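Long-range contacts in spindle assembly checkpoint serine/threonine-protein kinase BUB1 (Saccharomyces cerevisiae, PDB 3ESL), which delays anaphase as a spindle-checkpoint kinase until chromosomes are bioriented, and is represented here by its conserved all-helical N-terminal domain: residues M26-D31 with E71-D76; F79-I84 with L114-E119. All coordinates share one frame; numbering follows the deposited sequence. Where two conformers were deposited one is given.

Interaction 1: residues M26-D31 with E71-D76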
loop_
_atom_site.group_PDB
_atom_site.type_symbol
_atom_site.label_atom_id
_atom_site.label_comp_id
_atom_site.label_asym_id
_atom_site.label_seq_id
_atom_site.Cartn_x
_atom_site.Cartn_y
_atom_site.Cartn_z
ATOM N N MET A 26 -6.212 -14.142 -17.842
ATOM C CA MET A 26 -7.358 -13.612 -17.080
ATOM C C MET A 26 -7.699 -12.183 -17.439
ATOM O O MET A 26 -6.797 -11.398 -17.756
ATOM C CB MET A 26 -7.080 -13.671 -15.578
ATOM C CG MET A 26 -7.124 -15.086 -15.031
ATOM S SD MET A 26 -6.876 -15.142 -13.252
ATOM C CE MET A 26 -8.444 -14.507 -12.621
ATOM N N ASP A 27 -8.996 -11.853 -17.382
ATOM C CA ASP A 27 -9.428 -10.441 -17.486
ATOM C C ASP A 27 -9.051 -9.690 -16.219
ATOM O O ASP A 27 -8.676 -8.517 -16.273
ATOM C CB ASP A 27 -10.937 -10.349 -17.676
ATOM C CG ASP A 27 -11.380 -10.939 -18.993
ATOM O OD1 ASP A 27 -10.777 -10.563 -20.014
ATOM O OD2 ASP A 27 -12.285 -11.803 -18.980
ATOM N N ASP A 28 -9.172 -10.367 -15.081
ATOM C CA ASP A 28 -8.912 -9.744 -13.771
ATOM C C ASP A 28 -7.904 -10.586 -12.974
ATOM O O ASP A 28 -8.255 -11.218 -11.979
ATOM C CB ASP A 28 -10.250 -9.606 -13.017
ATOM C CG ASP A 28 -10.176 -8.687 -11.781
ATOM O OD1 ASP A 28 -9.217 -7.912 -11.590
ATOM O OD2 ASP A 28 -11.127 -8.771 -10.983
ATOM N N PRO A 29 -6.626 -10.566 -13.394
ATOM C CA PRO A 29 -5.623 -11.379 -12.698
ATOM C C PRO A 29 -5.492 -10.985 -11.212
ATOM O O PRO A 29 -5.147 -11.824 -10.363
ATOM C CB PRO A 29 -4.339 -11.074 -13.470
ATOM C CG PRO A 29 -4.596 -9.699 -14.111
ATOM C CD PRO A 29 -6.036 -9.770 -14.490
ATOM N N LEU A 30 -5.792 -9.727 -10.886
ATOM C CA LEU A 30 -5.738 -9.297 -9.480
ATOM C C LEU A 30 -6.649 -10.166 -8.594
ATOM O O LEU A 30 -6.301 -10.472 -7.446
ATOM C CB LEU A 30 -6.143 -7.822 -9.351
ATOM C CG LEU A 30 -6.104 -7.247 -7.927
ATOM C CD1 LEU A 30 -4.728 -7.421 -7.303
ATOM C CD2 LEU A 30 -6.489 -5.770 -7.965
ATOM N N ASP A 31 -7.792 -10.578 -9.130
ATOM C CA ASP A 31 -8.752 -11.380 -8.362
ATOM C C ASP A 31 -8.159 -12.708 -7.895
ATOM O O ASP A 31 -8.430 -13.132 -6.781
ATOM C CB ASP A 31 -10.027 -11.616 -9.168
ATOM C CG ASP A 31 -11.145 -12.194 -8.328
ATOM O OD1 ASP A 31 -11.499 -11.566 -7.305
ATOM O OD2 ASP A 31 -11.653 -13.283 -8.699
ATOM N N GLU A 71 -1.263 -0.454 -16.368
ATOM C CA GLU A 71 -1.800 0.892 -16.162
ATOM C C GLU A 71 -3.279 0.890 -15.800
ATOM O O GLU A 71 -3.764 1.801 -15.114
ATOM C CB GLU A 71 -1.574 1.752 -17.410
ATOM C CG GLU A 71 -0.111 2.090 -17.668
ATOM C CD GLU A 71 0.088 2.968 -18.892
ATOM O OE1 GLU A 71 -0.144 2.487 -20.025
ATOM O OE2 GLU A 71 0.492 4.136 -18.716
ATOM N N THR A 72 -3.992 -0.135 -16.266
ATOM C CA THR A 72 -5.430 -0.245 -16.030
ATOM C C THR A 72 -5.744 -0.384 -14.535
ATOM O O THR A 72 -6.832 -0.012 -14.109
ATOM C CB THR A 72 -6.082 -1.421 -16.786
ATOM O OG1 THR A 72 -5.626 -2.660 -16.233
ATOM C CG2 THR A 72 -5.786 -1.371 -18.309
ATOM N N TYR A 73 -4.804 -0.938 -13.765
ATOM C CA TYR A 73 -5.002 -1.147 -12.315
ATOM C C TYR A 73 -4.536 0.014 -11.422
ATOM O O TYR A 73 -4.688 -0.042 -10.180
ATOM C CB TYR A 73 -4.271 -2.420 -11.900
ATOM C CG TYR A 73 -5.011 -3.703 -12.181
ATOM C CD1 TYR A 73 -6.146 -4.058 -11.439
ATOM C CD2 TYR A 73 -4.556 -4.594 -13.160
ATOM C CE1 TYR A 73 -6.813 -5.251 -11.673
ATOM C CE2 TYR A 73 -5.200 -5.796 -13.376
ATOM C CZ TYR A 73 -6.322 -6.118 -12.641
ATOM O OH TYR A 73 -6.966 -7.300 -12.855
ATOM N N ARG A 74 -3.976 1.063 -12.043
ATOM C CA ARG A 74 -3.356 2.167 -11.287
ATOM C C ARG A 74 -4.216 2.690 -10.137
ATOM O O ARG A 74 -3.719 2.907 -9.026
ATOM C CB ARG A 74 -3.015 3.333 -12.221
ATOM C CG ARG A 74 -1.664 3.241 -12.864
ATOM C CD ARG A 74 -1.399 4.523 -13.639
ATOM N NE ARG A 74 -0.178 4.447 -14.440
ATOM C CZ ARG A 74 0.071 5.221 -15.496
ATOM N NH1 ARG A 74 -0.820 6.124 -15.892
ATOM N NH2 ARG A 74 1.208 5.084 -16.166
ATOM N N ASN A 75 -5.501 2.916 -10.408
ATOM C CA ASN A 75 -6.403 3.418 -9.379
ATOM C C ASN A 75 -7.513 2.441 -9.022
ATOM O O ASN A 75 -8.630 2.849 -8.702
ATOM C CB ASN A 75 -6.927 4.812 -9.747
ATOM C CG ASN A 75 -5.853 5.865 -9.618
ATOM O OD1 ASN A 75 -5.396 6.169 -8.503
ATOM N ND2 ASN A 75 -5.419 6.410 -10.748
ATOM N N ASP A 76 -7.189 1.144 -9.082
ATOM C CA ASP A 76 -8.088 0.099 -8.599
ATOM C C ASP A 76 -7.966 0.081 -7.069
ATOM O O ASP A 76 -6.869 -0.162 -6.546
ATOM C CB ASP A 76 -7.674 -1.255 -9.202
ATOM C CG ASP A 76 -8.657 -2.376 -8.882
ATOM O OD1 ASP A 76 -9.073 -2.517 -7.717
ATOM O OD2 ASP A 76 -9.031 -3.126 -9.812
#
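Leu30, at the start of helix 29-47, and Tyr73, in the 3-10 segment 71-73, bring the two backbones nearest, their CA atoms 8.7 Å apart, so the gap is bridged by side chains. Tyr73 does most of the bridging, its CG anti to the carbonyl carbon (chi1 -81°) and its ring reaching across to the beginning of the helix. Its OH donates to Asp28 OD1 at 2.7 Å, meeting the lone pair anti to the other carboxylate oxygen; OD1 sits at the ring edge in its plane, the carboxylate turned only 20° from the ring. The same OH accepts a weak bond from the backbone N of Leu30, 3.3 Å away but nearly straight at 166°. Around this polar end the apolar parts close in: Leu30 CB lies 3.5 Å from Tyr73 CE1, with CD2 of the same leucine extending along the ring, and Pro29 CG approaches Tyr73 CE2 at 4.0 Å. On the other segment, a type I turn from Tyr73 to Asp76 leads to the N-cap of helix 77-90. Arg78 forms salt bridges with both Asp28 and Asp76, which probably offsets the repulsion between these carboxylates. The hydroxyl thus gives one short bond to the residue ahead of helix 29-47 and takes a weak one from its first turn, tying that helix start to the loop before helix 77-90.

Interaction 2: residues F79-I84 with L114-E119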
loop_
_atom_site.group_PDB
_atom_site.type_symbol
_atom_site.label_atom_id
_atom_site.label_comp_id
_atom_site.label_asym_id
_atom_site.label_seq_id
_atom_site.Cartn_x
_atom_site.Cartn_y
_atom_site.Cartn_z
ATOM N N PHE A 79 -6.277 -2.950 -5.530
ATOM C CA PHE A 79 -4.825 -2.949 -5.681
ATOM C C PHE A 79 -4.174 -2.022 -4.646
ATOM O O PHE A 79 -3.204 -2.391 -3.971
ATOM C CB PHE A 79 -4.459 -2.508 -7.094
ATOM C CG PHE A 79 -3.010 -2.706 -7.446
ATOM C CD1 PHE A 79 -2.327 -3.879 -7.095
ATOM C CD2 PHE A 79 -2.344 -1.740 -8.199
ATOM C CE1 PHE A 79 -0.961 -4.051 -7.459
ATOM C CE2 PHE A 79 -0.994 -1.905 -8.554
ATOM C CZ PHE A 79 -0.314 -3.065 -8.193
ATOM N N LEU A 80 -4.714 -0.814 -4.521
ATOM C CA LEU A 80 -4.222 0.122 -3.502
ATOM C C LEU A 80 -4.187 -0.530 -2.121
ATOM O O LEU A 80 -3.215 -0.383 -1.385
ATOM C CB LEU A 80 -5.064 1.399 -3.482
ATOM C CG LEU A 80 -4.622 2.393 -2.398
ATOM C CD1 LEU A 80 -3.140 2.757 -2.551
ATOM C CD2 LEU A 80 -5.515 3.648 -2.410
ATOM N N LYS A 81 -5.242 -1.258 -1.767
ATOM C CA LYS A 81 -5.314 -1.847 -0.439
ATOM C C LYS A 81 -4.204 -2.864 -0.202
ATOM O O LYS A 81 -3.711 -2.979 0.910
ATOM C CB LYS A 81 -6.698 -2.431 -0.167
ATOM C CG LYS A 81 -7.765 -1.355 0.065
ATOM C CD LYS A 81 -9.112 -2.014 0.384
ATOM C CE LYS A 81 -10.272 -1.072 0.113
ATOM N NZ LYS A 81 -10.402 -0.003 1.148
ATOM N N ILE A 82 -3.802 -3.584 -1.250
ATOM C CA ILE A 82 -2.700 -4.542 -1.122
ATOM C C ILE A 82 -1.404 -3.815 -0.764
ATOM O O ILE A 82 -0.689 -4.254 0.135
ATOM C CB ILE A 82 -2.533 -5.427 -2.380
ATOM C CG1 ILE A 82 -3.855 -6.129 -2.694
ATOM C CG2 ILE A 82 -1.416 -6.473 -2.168
ATOM C CD1 ILE A 82 -3.918 -6.725 -4.078
ATOM N N TRP A 83 -1.128 -2.689 -1.437
ATOM C CA TRP A 83 0.041 -1.872 -1.101
ATOM C C TRP A 83 -0.005 -1.449 0.363
ATOM O O TRP A 83 0.981 -1.594 1.072
ATOM C CB TRP A 83 0.140 -0.614 -1.959
ATOM C CG TRP A 83 0.549 -0.890 -3.372
ATOM C CD1 TRP A 83 -0.273 -1.103 -4.423
ATOM C CD2 TRP A 83 1.889 -0.980 -3.876
ATOM N NE1 TRP A 83 0.458 -1.322 -5.567
ATOM C CE2 TRP A 83 1.791 -1.246 -5.263
ATOM C CE3 TRP A 83 3.161 -0.855 -3.292
ATOM C CZ2 TRP A 83 2.915 -1.402 -6.080
ATOM C CZ3 TRP A 83 4.295 -1.004 -4.112
ATOM C CH2 TRP A 83 4.156 -1.277 -5.488
ATOM N N ILE A 84 -1.147 -0.941 0.812
ATOM C CA ILE A 84 -1.247 -0.440 2.189
ATOM C C ILE A 84 -1.184 -1.579 3.223
ATOM O O ILE A 84 -0.577 -1.413 4.285
ATOM C CB ILE A 84 -2.464 0.508 2.374
ATOM C CG1 ILE A 84 -2.318 1.708 1.436
ATOM C CG2 ILE A 84 -2.589 0.981 3.836
ATOM C CD1 ILE A 84 -3.568 2.531 1.272
ATOM N N LEU A 114 -7.105 8.240 -5.585
ATOM C CA LEU A 114 -7.888 7.679 -4.479
ATOM C C LEU A 114 -7.581 8.335 -3.135
ATOM O O LEU A 114 -6.413 8.412 -2.733
ATOM C CB LEU A 114 -7.643 6.163 -4.366
ATOM C CG LEU A 114 -8.040 5.367 -5.621
ATOM C CD1 LEU A 114 -7.631 3.921 -5.453
ATOM C CD2 LEU A 114 -9.557 5.488 -5.889
ATOM N N SER A 115 -8.634 8.765 -2.432
ATOM C CA SER A 115 -8.487 9.407 -1.112
ATOM C C SER A 115 -7.668 8.579 -0.122
ATOM O O SER A 115 -6.872 9.123 0.648
ATOM C CB SER A 115 -9.859 9.707 -0.500
ATOM O OG SER A 115 -10.540 10.667 -1.270
ATOM N N LEU A 116 -7.880 7.265 -0.125
ATOM C CA LEU A 116 -7.186 6.373 0.783
ATOM C C LEU A 116 -5.672 6.530 0.700
ATOM O O LEU A 116 -4.987 6.459 1.724
ATOM C CB LEU A 116 -7.595 4.921 0.508
ATOM C CG LEU A 116 -6.987 3.878 1.459
ATOM C CD1 LEU A 116 -7.426 4.113 2.890
ATOM C CD2 LEU A 116 -7.336 2.484 0.990
ATOM N N PHE A 117 -5.158 6.752 -0.511
ATOM C CA PHE A 117 -3.715 6.885 -0.695
ATOM C C PHE A 117 -3.208 8.066 0.130
ATOM O O PHE A 117 -2.264 7.940 0.924
ATOM C CB PHE A 117 -3.356 7.069 -2.170
ATOM C CG PHE A 117 -1.905 7.423 -2.397
ATOM C CD1 PHE A 117 -0.936 6.428 -2.462
ATOM C CD2 PHE A 117 -1.505 8.760 -2.517
ATOM C CE1 PHE A 117 0.420 6.761 -2.651
ATOM C CE2 PHE A 117 -0.154 9.099 -2.712
ATOM C CZ PHE A 117 0.809 8.093 -2.784
ATOM N N TYR A 118 -3.863 9.207 -0.047
ATOM C CA TYR A 118 -3.440 10.423 0.651
ATOM C C TYR A 118 -3.666 10.329 2.144
ATOM O O TYR A 118 -2.823 10.793 2.928
ATOM C CB TYR A 118 -4.146 11.634 0.051
ATOM C CG TYR A 118 -3.783 11.809 -1.395
ATOM C CD1 TYR A 118 -2.651 12.534 -1.776
ATOM C CD2 TYR A 118 -4.560 11.224 -2.397
ATOM C CE1 TYR A 118 -2.312 12.669 -3.123
ATOM C CE2 TYR A 118 -4.227 11.358 -3.737
ATOM C CZ TYR A 118 -3.111 12.079 -4.093
ATOM O OH TYR A 118 -2.791 12.203 -5.422
ATOM N N GLU A 119 -4.783 9.723 2.547
ATOM C CA GLU A 119 -5.067 9.525 3.987
ATOM C C GLU A 119 -3.987 8.701 4.692
ATOM O O GLU A 119 -3.489 9.080 5.762
ATOM C CB GLU A 119 -6.445 8.884 4.186
ATOM C CG GLU A 119 -7.587 9.811 3.769
ATOM C CD GLU A 119 -8.946 9.121 3.719
ATOM O OE1 GLU A 119 -9.004 7.909 3.410
ATOM O OE2 GLU A 119 -9.966 9.803 3.986
#
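Leu80 points its CD2 methyl into the start of helix 115-127, against Leu114 at its N-cap and Leu116 and Phe117 in its first turn. CG lies opposite the backbone N (chi1 178°) and the second torsion turns CD2 away from CA, which carries that methyl to the far helix. CD2 of Leu80 comes to 3.7 Å from CD1 of Leu114, the two leucines lying alongside each other but pointing opposite ways, and it also lies 3.8 Å from CB of Leu116. The same methyl also rests against the backbone N and CB of Phe117, while the other branch of Leu80, CD1, faces the edge of the Phe117 ring near its plane. One turn after Leu80, Ile84 meets Leu116 at a slant: Leu116 CG is 3.7 Å from Ile84 CD1, and Leu116 CD2 also touches that methyl. The short helical segments 79-84 and 115-119 run nearly parallel, at 17°, with their axes 10.5 Å apart at closest approach. Such a same-sense pairing of helices, with helix 95-108 coming between them in the chain, suits the TPR-like all-alpha array of the Mad3/BUB1 homology region, and Leu80 also meets Met105 on that intervening helix. At the exposed margin, the Lys81 chain lies across the Leu116 side chain, its CG and NZ each 4.0 Å from Leu116 CD2. Were Leu116 cut back to an alanine, Ile84 CD1 would probably lose its partner and a gap open beside the Lys81 chain, though the contact of CB with Leu80 could remain. Leu114 additionally packs on Arg147.

From the N terminus, the chain passes helix 4-21 and opens interaction 1 at residues 26-31, which run into helix 29-47; helix 49-67 follows before residues 71-76 close the loop. Only then does interaction 2 open, at 79-84 on helix 77-90, to close at 114-119 after helix 95-108; the two contacts are therefore in series, neither nested nor crossed. Their centres lie 15 Å apart, yet they touch: Leu30 CD1 packs 3.4 Å from Ile82 CD1, and Asn75 O meets Leu114 CD1 at 3.6 Å. Helix 77-90 is thereby joined back to helix 29-47, and through interaction 2 forward to helix 115-127, along one row of helices within the homology region.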